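Local coordinates for protein ADP-ribosyltransferase (Staphylococcus aureus, PDB 1OJQ) that transfers ADP-ribose from NAD(+) to target proteins, probably Rho-type GTPases as in other C3-like exoenzymes, at residues W15-L19 / S75-V81; R129-G135 / R185-V191; E157-K163 / V208-K212. All coordinates share one frame; numbering follows the deposited sequence. Where two conformers were deposited one is given.

Interaction 1. Residues W15-L19 / S75-V81; sequences WGNSL and SVTPDSV
Trp-15 swings its indole to the side opposite its own backbone N (chi1 -173°), while Asp-79 folds CG back beside its backbone N (chi1 -54°); together these rotations bring NE1 of Trp-15 to 2.8 Å from OD1 of Asp-79. The hydrogen bond is nearly straight, 165° at the proton. OD1 lies in the indole plane and accepts through its anti lone pair, so the polar edge of the ring is held in a defined rotation. Leu-19 lays CD1 over one indole face and Val-81 sets CG2 over the opposite one, both offset toward the rim. CG1 of Val-81 also comes within 3.6 Å of CH2 of Trp-15. Pro-78 meets the ring obliquely, its CD 3.5 Å from CZ2 of Trp-15. The same CD lies 3.3 Å from CD1 of Leu-19, so one methylene of the proline packs against both helix residues, closely against the leucine. Helix 9-23 is thus fastened to the connection between helix 59-73 and strand 81-87. The ring of Phe-6 meets that of Trp-15, Leu-141 touches it, and the connection is tied to other neighbours by bonds from Ser-75 OG to Ala-164 O and from Thr-77 OG1 to Pro-159 O.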
loop_
_atom_site.group_PDB
_atom_site.type_symbol
_atom_site.label_atom_id
_atom_site.label_comp_id
_atom_site.label_asym_id
_atom_site.label_seq_id
_atom_site.Cartn_x
_atom_site.Cartn_y
_atom_site.Cartn_z
ATOM N N TRP A 15 9.935 -11.527 10.439
ATOM C CA TRP A 15 8.630 -11.068 10.933
ATOM C C TRP A 15 7.536 -11.490 9.964
ATOM O O TRP A 15 6.543 -12.085 10.374
ATOM C CB TRP A 15 8.607 -9.556 11.132
ATOM C CG TRP A 15 7.393 -8.959 11.777
ATOM C CD1 TRP A 15 7.171 -8.794 13.116
ATOM C CD2 TRP A 15 6.226 -8.436 11.128
ATOM N NE1 TRP A 15 5.946 -8.210 13.348
ATOM C CE2 TRP A 15 5.350 -7.981 12.130
ATOM C CE3 TRP A 15 5.847 -8.317 9.787
ATOM C CZ2 TRP A 15 4.116 -7.410 11.830
ATOM C CZ3 TRP A 15 4.631 -7.758 9.468
ATOM C CH2 TRP A 15 3.793 -7.317 10.501
ATOM N N GLY A 16 7.738 -11.182 8.681
ATOM C CA GLY A 16 6.754 -11.580 7.691
ATOM C C GLY A 16 6.465 -13.067 7.665
ATOM O O GLY A 16 5.277 -13.421 7.546
ATOM N N ASN A 17 7.469 -13.929 7.735
ATOM C CA ASN A 17 7.248 -15.377 7.724
ATOM C C ASN A 17 6.352 -15.823 8.874
ATOM O O ASN A 17 5.696 -16.872 8.800
ATOM C CB ASN A 17 8.598 -16.094 7.813
ATOM C CG ASN A 17 9.334 -16.135 6.492
ATOM O OD1 ASN A 17 10.540 -16.386 6.421
ATOM N ND2 ASN A 17 8.599 -15.884 5.415
ATOM N N SER A 18 6.333 -15.033 9.952
ATOM C CA SER A 18 5.468 -15.419 11.083
ATOM C C SER A 18 4.014 -15.222 10.682
ATOM O O SER A 18 3.143 -15.978 11.118
ATOM C CB SER A 18 5.818 -14.670 12.372
ATOM O OG SER A 18 5.333 -13.329 12.352
ATOM N N LEU A 19 3.735 -14.220 9.831
ATOM C CA LEU A 19 2.346 -14.134 9.368
ATOM C C LEU A 19 2.020 -15.307 8.451
ATOM O O LEU A 19 0.913 -15.861 8.498
ATOM C CB LEU A 19 2.071 -12.825 8.614
ATOM C CG LEU A 19 1.782 -11.602 9.495
ATOM C CD1 LEU A 19 3.068 -11.222 10.205
ATOM C CD2 LEU A 19 1.221 -10.455 8.668
ATOM N N SER A 75 -4.495 -14.091 7.953
ATOM C CA SER A 75 -3.471 -13.617 8.885
ATOM C C SER A 75 -3.769 -12.176 9.298
ATOM O O SER A 75 -4.291 -11.362 8.534
ATOM C CB SER A 75 -2.046 -13.701 8.338
ATOM O OG SER A 75 -1.932 -13.156 7.034
ATOM N N VAL A 76 -3.399 -11.907 10.543
ATOM C CA VAL A 76 -3.460 -10.541 11.055
ATOM C C VAL A 76 -2.080 -10.126 11.515
ATOM O O VAL A 76 -1.192 -10.929 11.810
ATOM C CB VAL A 76 -4.468 -10.374 12.208
ATOM C CG1 VAL A 76 -5.869 -10.704 11.710
ATOM C CG2 VAL A 76 -4.086 -11.225 13.414
ATOM N N THR A 77 -1.853 -8.815 11.580
ATOM C CA THR A 77 -0.540 -8.380 12.046
ATOM C C THR A 77 -0.309 -8.716 13.518
ATOM O O THR A 77 -1.153 -8.400 14.355
ATOM C CB THR A 77 -0.379 -6.851 11.861
ATOM O OG1 THR A 77 -1.476 -6.209 12.529
ATOM C CG2 THR A 77 -0.457 -6.467 10.386
ATOM N N PRO A 78 0.802 -9.355 13.841
ATOM C CA PRO A 78 1.077 -9.675 15.252
ATOM C C PRO A 78 1.592 -8.482 16.040
ATOM O O PRO A 78 1.686 -8.539 17.269
ATOM C CB PRO A 78 2.180 -10.737 15.119
ATOM C CG PRO A 78 2.952 -10.272 13.913
ATOM C CD PRO A 78 1.871 -9.845 12.949
ATOM N N ASP A 79 1.949 -7.391 15.375
ATOM C CA ASP A 79 2.340 -6.127 15.999
ATOM C C ASP A 79 1.764 -4.963 15.181
ATOM O O ASP A 79 1.530 -5.142 13.990
ATOM C CB ASP A 79 3.846 -5.909 16.064
ATOM C CG ASP A 79 4.611 -7.045 16.721
ATOM O OD1 ASP A 79 5.159 -7.927 16.030
ATOM O OD2 ASP A 79 4.647 -7.047 17.969
ATOM N N SER A 80 1.605 -3.809 15.815
ATOM C CA SER A 80 1.407 -2.589 15.024
ATOM C C SER A 80 2.643 -2.442 14.146
ATOM O O SER A 80 3.756 -2.727 14.614
ATOM C CB SER A 80 1.200 -1.414 15.965
ATOM O OG SER A 80 1.373 -0.168 15.323
ATOM N N VAL A 81 2.516 -2.039 12.883
ATOM C CA VAL A 81 3.718 -1.984 12.038
ATOM C C VAL A 81 3.570 -0.930 10.947
ATOM O O VAL A 81 2.427 -0.710 10.527
ATOM C CB VAL A 81 3.977 -3.361 11.374
ATOM C CG1 VAL A 81 2.760 -3.823 10.575
ATOM C CG2 VAL A 81 5.208 -3.351 10.478
#

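Interaction 2. Residues R129-G135 / R185-V191; sequences RIYRENG and RGTEYAV
Tyr-131 carries its CB over the face of the Tyr-189 ring, 4.0 Å from the ring centroid, a CH-pi contact between two side chains of a hydrogen-bonded antiparallel pair. Strand 130-133, an outermost strand of the five-stranded mixed sheet, here runs antiparallel to strand 187-196. Tyr-189 places CG between its backbone N and carbonyl carbon (chi1 52°), which leans its ring across to the neighbouring strand. The two aromatic planes are inclined by 34° with centroids 6.0 Å apart, so the rings meet obliquely. At the edge of the Tyr-131 ring sits CG2 of Val-191, 3.8 Å from CE1 of Tyr-131. Beneath this pair the backbones bond reciprocally: Tyr-131 N to Tyr-189 O and Tyr-189 N to Tyr-131 O are both 2.9 Å.

The other face of the sheet bears Ile-130, Arg-132, Glu-188 and Ala-190. CG2 of Ile-130 packs on CB of Glu-188 at 3.8 Å. The extended Arg-132 crosses Glu-188 with its guanidinium 70° from the carboxylate plane, and NH1 of Arg-132 forms a salt bridge to OE2 of Glu-188 at 3.6 Å. NE of Arg-132 donates in the guanidinium plane to OD1 of Asn-134, while Gly-186 O lies over the centre of one guanidinium face. These contacts probably limit how the group can turn.

Beyond the strands, one water joins Asn-134 O to NH1 of Arg-185, whose NE forms a salt bridge with Asp-69; another joins Gly-135 O to Thr-187 N. Glu-133 belongs to the NAD(+) site: its OE2 accepts from Gly-135 N at 2.7 Å and its OE1 pairs with Arg-48, also an NAD(+)-binding residue. Each carboxylate oxygen therefore has its own partner, which suggests that the Gly-135 amide and Arg-48 help to position Glu-133 in the nucleotide-free pocket.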
loop_
_atom_site.group_PDB
_atom_site.type_symbol
_atom_site.label_atom_id
_atom_site.label_comp_id
_atom_site.label_asym_id
_atom_site.label_seq_id
_atom_site.Cartn_x
_atom_site.Cartn_y
_atom_site.Cartn_z
ATOM N N ARG A 129 -7.498 13.877 6.501
ATOM C CA ARG A 129 -8.454 13.323 5.555
ATOM C C ARG A 129 -8.281 11.807 5.452
ATOM O O ARG A 129 -7.164 11.288 5.503
ATOM C CB ARG A 129 -8.328 13.896 4.143
ATOM C CG ARG A 129 -8.365 15.413 4.116
ATOM C CD ARG A 129 -8.623 16.008 2.731
ATOM N NE ARG A 129 -9.328 17.284 2.949
ATOM C CZ ARG A 129 -10.514 17.546 2.415
ATOM N NH1 ARG A 129 -11.079 16.631 1.649
ATOM N NH2 ARG A 129 -11.116 18.699 2.639
ATOM N N ILE A 130 -9.407 11.122 5.279
ATOM C CA ILE A 130 -9.372 9.674 5.054
ATOM C C ILE A 130 -9.496 9.398 3.553
ATOM O O ILE A 130 -10.410 9.889 2.908
ATOM C CB ILE A 130 -10.525 8.979 5.799
ATOM C CG1 ILE A 130 -10.474 9.170 7.321
ATOM C CG2 ILE A 130 -10.614 7.494 5.435
ATOM C CD1 ILE A 130 -11.823 8.957 7.980
ATOM N N TYR A 131 -8.579 8.600 3.017
ATOM C CA TYR A 131 -8.591 8.133 1.644
ATOM C C TYR A 131 -8.865 6.629 1.653
ATOM O O TYR A 131 -8.377 5.932 2.550
ATOM C CB TYR A 131 -7.262 8.434 0.933
ATOM C CG TYR A 131 -7.064 9.951 0.853
ATOM C CD1 TYR A 131 -6.358 10.609 1.854
ATOM C CD2 TYR A 131 -7.599 10.672 -0.205
ATOM C CE1 TYR A 131 -6.188 11.977 1.782
ATOM C CE2 TYR A 131 -7.424 12.053 -0.272
ATOM C CZ TYR A 131 -6.718 12.689 0.722
ATOM O OH TYR A 131 -6.536 14.053 0.680
ATOM N N ARG A 132 -9.652 6.179 0.678
ATOM C CA ARG A 132 -10.006 4.764 0.615
ATOM C C ARG A 132 -9.599 4.159 -0.716
ATOM O O ARG A 132 -9.745 4.814 -1.762
ATOM C CB ARG A 132 -11.518 4.594 0.800
ATOM C CG ARG A 132 -12.033 3.163 0.828
ATOM C CD ARG A 132 -13.547 3.172 0.608
ATOM N NE ARG A 132 -14.082 1.816 0.616
ATOM C CZ ARG A 132 -14.548 1.210 1.700
ATOM N NH1 ARG A 132 -14.547 1.837 2.871
ATOM N NH2 ARG A 132 -15.019 -0.030 1.611
ATOM N N GLU A 133 -9.091 2.931 -0.701
ATOM C CA GLU A 133 -8.776 2.248 -1.955
ATOM C C GLU A 133 -9.814 1.152 -2.146
ATOM O O GLU A 133 -9.910 0.302 -1.254
ATOM C CB GLU A 133 -7.364 1.677 -1.902
ATOM C CG GLU A 133 -6.999 0.658 -2.963
ATOM C CD GLU A 133 -7.154 1.259 -4.346
ATOM O OE1 GLU A 133 -6.485 2.295 -4.604
ATOM O OE2 GLU A 133 -7.935 0.736 -5.161
ATOM N N ASN A 134 -10.587 1.151 -3.229
ATOM C CA ASN A 134 -11.577 0.089 -3.348
ATOM C C ASN A 134 -10.994 -1.210 -3.873
ATOM O O ASN A 134 -11.606 -2.277 -3.687
ATOM C CB ASN A 134 -12.729 0.565 -4.245
ATOM C CG ASN A 134 -13.595 1.494 -3.396
ATOM O OD1 ASN A 134 -13.873 1.156 -2.249
ATOM N ND2 ASN A 134 -13.960 2.630 -3.961
ATOM N N GLY A 135 -9.839 -1.113 -4.531
ATOM C CA GLY A 135 -9.134 -2.341 -4.878
ATOM C C GLY A 135 -8.355 -2.815 -3.651
ATOM O O GLY A 135 -8.593 -2.304 -2.561
ATOM N N ARG A 185 -9.066 -5.234 0.356
ATOM C CA ARG A 185 -9.768 -4.231 -0.439
ATOM C C ARG A 185 -10.549 -3.328 0.508
ATOM O O ARG A 185 -11.030 -3.746 1.553
ATOM C CB ARG A 185 -10.665 -4.877 -1.482
ATOM C CG ARG A 185 -11.816 -5.714 -0.903
ATOM C CD ARG A 185 -12.467 -6.476 -2.057
ATOM N NE ARG A 185 -13.601 -7.280 -1.630
ATOM C CZ ARG A 185 -14.860 -6.880 -1.720
ATOM N NH1 ARG A 185 -15.129 -5.673 -2.222
ATOM N NH2 ARG A 185 -15.848 -7.662 -1.314
ATOM N N GLY A 186 -10.655 -2.051 0.134
ATOM C CA GLY A 186 -11.442 -1.134 0.946
ATOM C C GLY A 186 -10.655 -0.605 2.138
ATOM O O GLY A 186 -11.220 -0.145 3.135
ATOM N N THR A 187 -9.330 -0.665 2.032
ATOM C CA THR A 187 -8.463 -0.097 3.059
ATOM C C THR A 187 -8.666 1.411 3.122
ATOM O O THR A 187 -8.726 2.090 2.106
ATOM C CB THR A 187 -6.983 -0.458 2.798
ATOM O OG1 THR A 187 -6.767 -1.845 3.137
ATOM C CG2 THR A 187 -6.039 0.340 3.681
ATOM N N GLU A 188 -8.763 1.921 4.352
ATOM C CA GLU A 188 -8.854 3.357 4.557
ATOM C C GLU A 188 -7.691 3.844 5.402
ATOM O O GLU A 188 -7.348 3.158 6.371
ATOM C CB GLU A 188 -10.144 3.729 5.297
ATOM C CG GLU A 188 -11.394 3.278 4.553
ATOM C CD GLU A 188 -12.610 3.470 5.461
ATOM O OE1 GLU A 188 -12.724 2.710 6.451
ATOM O OE2 GLU A 188 -13.396 4.381 5.135
ATOM N N TYR A 189 -7.146 5.005 5.053
ATOM C CA TYR A 189 -6.076 5.574 5.877
ATOM C C TYR A 189 -6.354 7.063 6.075
ATOM O O TYR A 189 -6.860 7.697 5.143
ATOM C CB TYR A 189 -4.698 5.355 5.271
ATOM C CG TYR A 189 -4.520 5.789 3.836
ATOM C CD1 TYR A 189 -3.997 7.045 3.532
ATOM C CD2 TYR A 189 -4.878 4.934 2.800
ATOM C CE1 TYR A 189 -3.834 7.435 2.210
ATOM C CE2 TYR A 189 -4.717 5.324 1.478
ATOM C CZ TYR A 189 -4.195 6.576 1.206
ATOM O OH TYR A 189 -4.035 6.974 -0.108
ATOM N N ALA A 190 -6.045 7.513 7.284
ATOM C CA ALA A 190 -6.199 8.892 7.712
ATOM C C ALA A 190 -4.819 9.557 7.746
ATOM O O ALA A 190 -3.956 9.137 8.501
ATOM C CB ALA A 190 -6.865 9.014 9.069
ATOM N N VAL A 191 -4.652 10.569 6.900
ATOM C CA VAL A 191 -3.336 11.177 6.744
ATOM C C VAL A 191 -2.996 12.049 7.947
ATOM O O VAL A 191 -3.784 12.909 8.326
ATOM C CB VAL A 191 -3.282 12.008 5.447
ATOM C CG1 VAL A 191 -1.975 12.790 5.413
ATOM C CG2 VAL A 191 -3.420 11.086 4.244
HETATM O O HOH W 1 -13.744 -3.133 -2.156
HETATM O O HOH W 2 -7.215 -1.677 -0.204
#

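Interaction 3. Residues E157-K163 / V208-K212; sequences ELPKGTK and VVFKK
Glu-157 and Val-208 form a parallel bridge with CA atoms 4.8 Å apart, and the chain beyond it folds through a type II beta turn from Pro-159 to Thr-162. These are the ends of two adjacent strands in the five-stranded mixed sheet of the ADP-ribosyltransferase fold. Val-209 N donates to Glu-157 O at 3.0 Å. Side by side and pointing the same way, Leu-158 and Val-209 touch through CD2 of Leu-158 and CG2 of Val-209, 3.6 Å apart. CG of Pro-159 lies 3.2 Å from Val-209 O, with CD of the same ring equally near.

From the last residue of the turn onward the contact is largely polar. Thr-162 sets OG1 opposite its backbone N (chi1 -159°), where it accepts from Lys-212 N over 2.9 Å in an almost linear bond, 172° at the proton. The C-terminal carboxylate is gripped by Lys-163 at both oxygens: its backbone N donates to OXT of Lys-212 at 3.0 Å, and its side chain, bent at chi4 (54°), brings NZ to 2.7 Å from O of Lys-212. This pairing probably helps balance the terminal charge. A water donates to Gly-161 O and, over 2.6 Å, to Lys-212 OXT.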
loop_
_atom_site.group_PDB
_atom_site.type_symbol
_atom_site.label_atom_id
_atom_site.label_comp_id
_atom_site.label_asym_id
_atom_site.label_seq_id
_atom_site.Cartn_x
_atom_site.Cartn_y
_atom_site.Cartn_z
ATOM N N GLU A 157 0.773 3.365 9.070
ATOM C CA GLU A 157 0.789 2.626 10.335
ATOM C C GLU A 157 -0.376 1.635 10.373
ATOM O O GLU A 157 -1.533 2.049 10.347
ATOM C CB GLU A 157 0.676 3.586 11.521
ATOM C CG GLU A 157 0.984 2.931 12.863
ATOM C CD GLU A 157 0.505 3.809 14.011
ATOM O OE1 GLU A 157 0.180 3.299 15.098
ATOM O OE2 GLU A 157 0.439 5.037 13.830
ATOM N N LEU A 158 -0.113 0.336 10.444
ATOM C CA LEU A 158 -1.160 -0.662 10.520
ATOM C C LEU A 158 -1.417 -1.026 11.982
ATOM O O LEU A 158 -0.442 -1.364 12.660
ATOM C CB LEU A 158 -0.761 -1.958 9.818
ATOM C CG LEU A 158 -0.338 -1.848 8.360
ATOM C CD1 LEU A 158 -0.068 -3.232 7.796
ATOM C CD2 LEU A 158 -1.410 -1.108 7.565
ATOM N N PRO A 159 -2.638 -0.972 12.438
ATOM C CA PRO A 159 -2.915 -1.384 13.826
ATOM C C PRO A 159 -2.579 -2.846 14.080
ATOM O O PRO A 159 -2.678 -3.705 13.201
ATOM C CB PRO A 159 -4.431 -1.212 13.939
ATOM C CG PRO A 159 -4.815 -0.241 12.868
ATOM C CD PRO A 159 -3.853 -0.495 11.742
ATOM N N LYS A 160 -2.178 -3.156 15.309
ATOM C CA LYS A 160 -2.008 -4.570 15.638
ATOM C C LYS A 160 -3.328 -5.294 15.455
ATOM O O LYS A 160 -4.420 -4.822 15.796
ATOM C CB LYS A 160 -1.480 -4.659 17.066
ATOM C CG LYS A 160 -1.320 -6.074 17.570
ATOM C CD LYS A 160 -0.852 -6.127 19.025
ATOM C CE LYS A 160 -0.696 -7.616 19.388
ATOM N NZ LYS A 160 0.128 -7.719 20.628
ATOM N N GLY A 161 -3.237 -6.489 14.893
ATOM C CA GLY A 161 -4.416 -7.322 14.742
ATOM C C GLY A 161 -5.267 -7.021 13.527
ATOM O O GLY A 161 -6.360 -7.584 13.390
ATOM N N THR A 162 -4.808 -6.151 12.628
ATOM C CA THR A 162 -5.565 -5.903 11.389
ATOM C C THR A 162 -5.241 -6.966 10.336
ATOM O O THR A 162 -4.159 -7.577 10.332
ATOM C CB THR A 162 -5.267 -4.467 10.901
ATOM O OG1 THR A 162 -6.301 -4.019 10.027
ATOM C CG2 THR A 162 -3.969 -4.407 10.095
ATOM N N LYS A 163 -6.186 -7.210 9.421
ATOM C CA LYS A 163 -5.957 -8.218 8.380
ATOM C C LYS A 163 -4.811 -7.789 7.478
ATOM O O LYS A 163 -4.790 -6.645 7.010
ATOM C CB LYS A 163 -7.217 -8.422 7.547
ATOM C CG LYS A 163 -8.349 -9.112 8.301
ATOM C CD LYS A 163 -9.568 -9.273 7.402
ATOM C CE LYS A 163 -10.728 -9.912 8.140
ATOM N NZ LYS A 163 -11.072 -9.183 9.401
ATOM N N VAL A 208 -2.513 6.735 9.134
ATOM C CA VAL A 208 -2.936 5.618 9.969
ATOM C C VAL A 208 -4.096 4.844 9.345
ATOM O O VAL A 208 -5.132 5.436 9.053
ATOM C CB VAL A 208 -3.365 6.148 11.349
ATOM C CG1 VAL A 208 -3.743 4.999 12.273
ATOM C CG2 VAL A 208 -2.216 6.970 11.907
ATOM N N VAL A 209 -3.895 3.541 9.161
ATOM C CA VAL A 209 -4.939 2.681 8.596
ATOM C C VAL A 209 -5.973 2.293 9.640
ATOM O O VAL A 209 -5.662 2.007 10.797
ATOM C CB VAL A 209 -4.301 1.398 8.015
ATOM C CG1 VAL A 209 -5.316 0.300 7.744
ATOM C CG2 VAL A 209 -3.538 1.698 6.721
ATOM N N PHE A 210 -7.240 2.266 9.259
ATOM C CA PHE A 210 -8.322 1.806 10.114
ATOM C C PHE A 210 -8.266 0.276 10.180
ATOM O O PHE A 210 -8.130 -0.366 9.134
ATOM C CB PHE A 210 -9.683 2.238 9.586
ATOM C CG PHE A 210 -10.082 3.686 9.805
ATOM C CD1 PHE A 210 -9.242 4.580 10.448
ATOM C CD2 PHE A 210 -11.319 4.141 9.356
ATOM C CE1 PHE A 210 -9.623 5.901 10.642
ATOM C CE2 PHE A 210 -11.698 5.463 9.542
ATOM C CZ PHE A 210 -10.843 6.350 10.167
ATOM N N LYS A 211 -8.343 -0.303 11.361
ATOM C CA LYS A 211 -8.331 -1.759 11.467
ATOM C C LYS A 211 -9.493 -2.381 10.703
ATOM O O LYS A 211 -10.640 -1.912 10.730
ATOM C CB LYS A 211 -8.415 -2.152 12.938
ATOM C CG LYS A 211 -8.271 -3.646 13.228
ATOM C CD LYS A 211 -7.991 -3.727 14.724
ATOM C CE LYS A 211 -7.219 -4.939 15.173
ATOM N NZ LYS A 211 -7.602 -5.262 16.584
ATOM N N LYS A 212 -9.154 -3.488 10.026
ATOM C CA LYS A 212 -10.132 -4.319 9.354
ATOM C C LYS A 212 -10.001 -5.779 9.801
ATOM O O LYS A 212 -11.041 -6.465 9.769
ATOM C CB LYS A 212 -10.014 -4.276 7.820
ATOM C CG LYS A 212 -10.606 -2.998 7.243
ATOM C CD LYS A 212 -10.363 -2.864 5.755
ATOM C CE LYS A 212 -11.373 -3.625 4.918
ATOM N NZ LYS A 212 -12.786 -3.259 5.192
ATOM O OXT LYS A 212 -8.878 -6.202 10.162
HETATM O O HOH W 3 -8.811 -7.945 12.066
#

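In the fold
Interaction 3 bridges the other two. On one side Val-81 O lies 2.7 Å from Leu-158 N and Thr-77 O lies 2.9 Å from Gly-161 N, probable hydrogen bonds that join it to interaction 1. On the other, Ala-190 O is 2.9 Å from Val-208 N and Glu-188 O is 3.0 Å from Phe-210 N, probable bonds between neighbouring strands that join it to interaction 2. Interactions 1 and 2 do not touch; their nearest atoms are about 11 Å apart. Interaction 2 reaches the NAD(+) site directly through Glu-133. The side chains of Lys-212 in interaction 3 and Glu-133 are about 9 Å apart, and those of Val-81 in interaction 1 and the NAD(+)-binding Gln-140 about 10 Å.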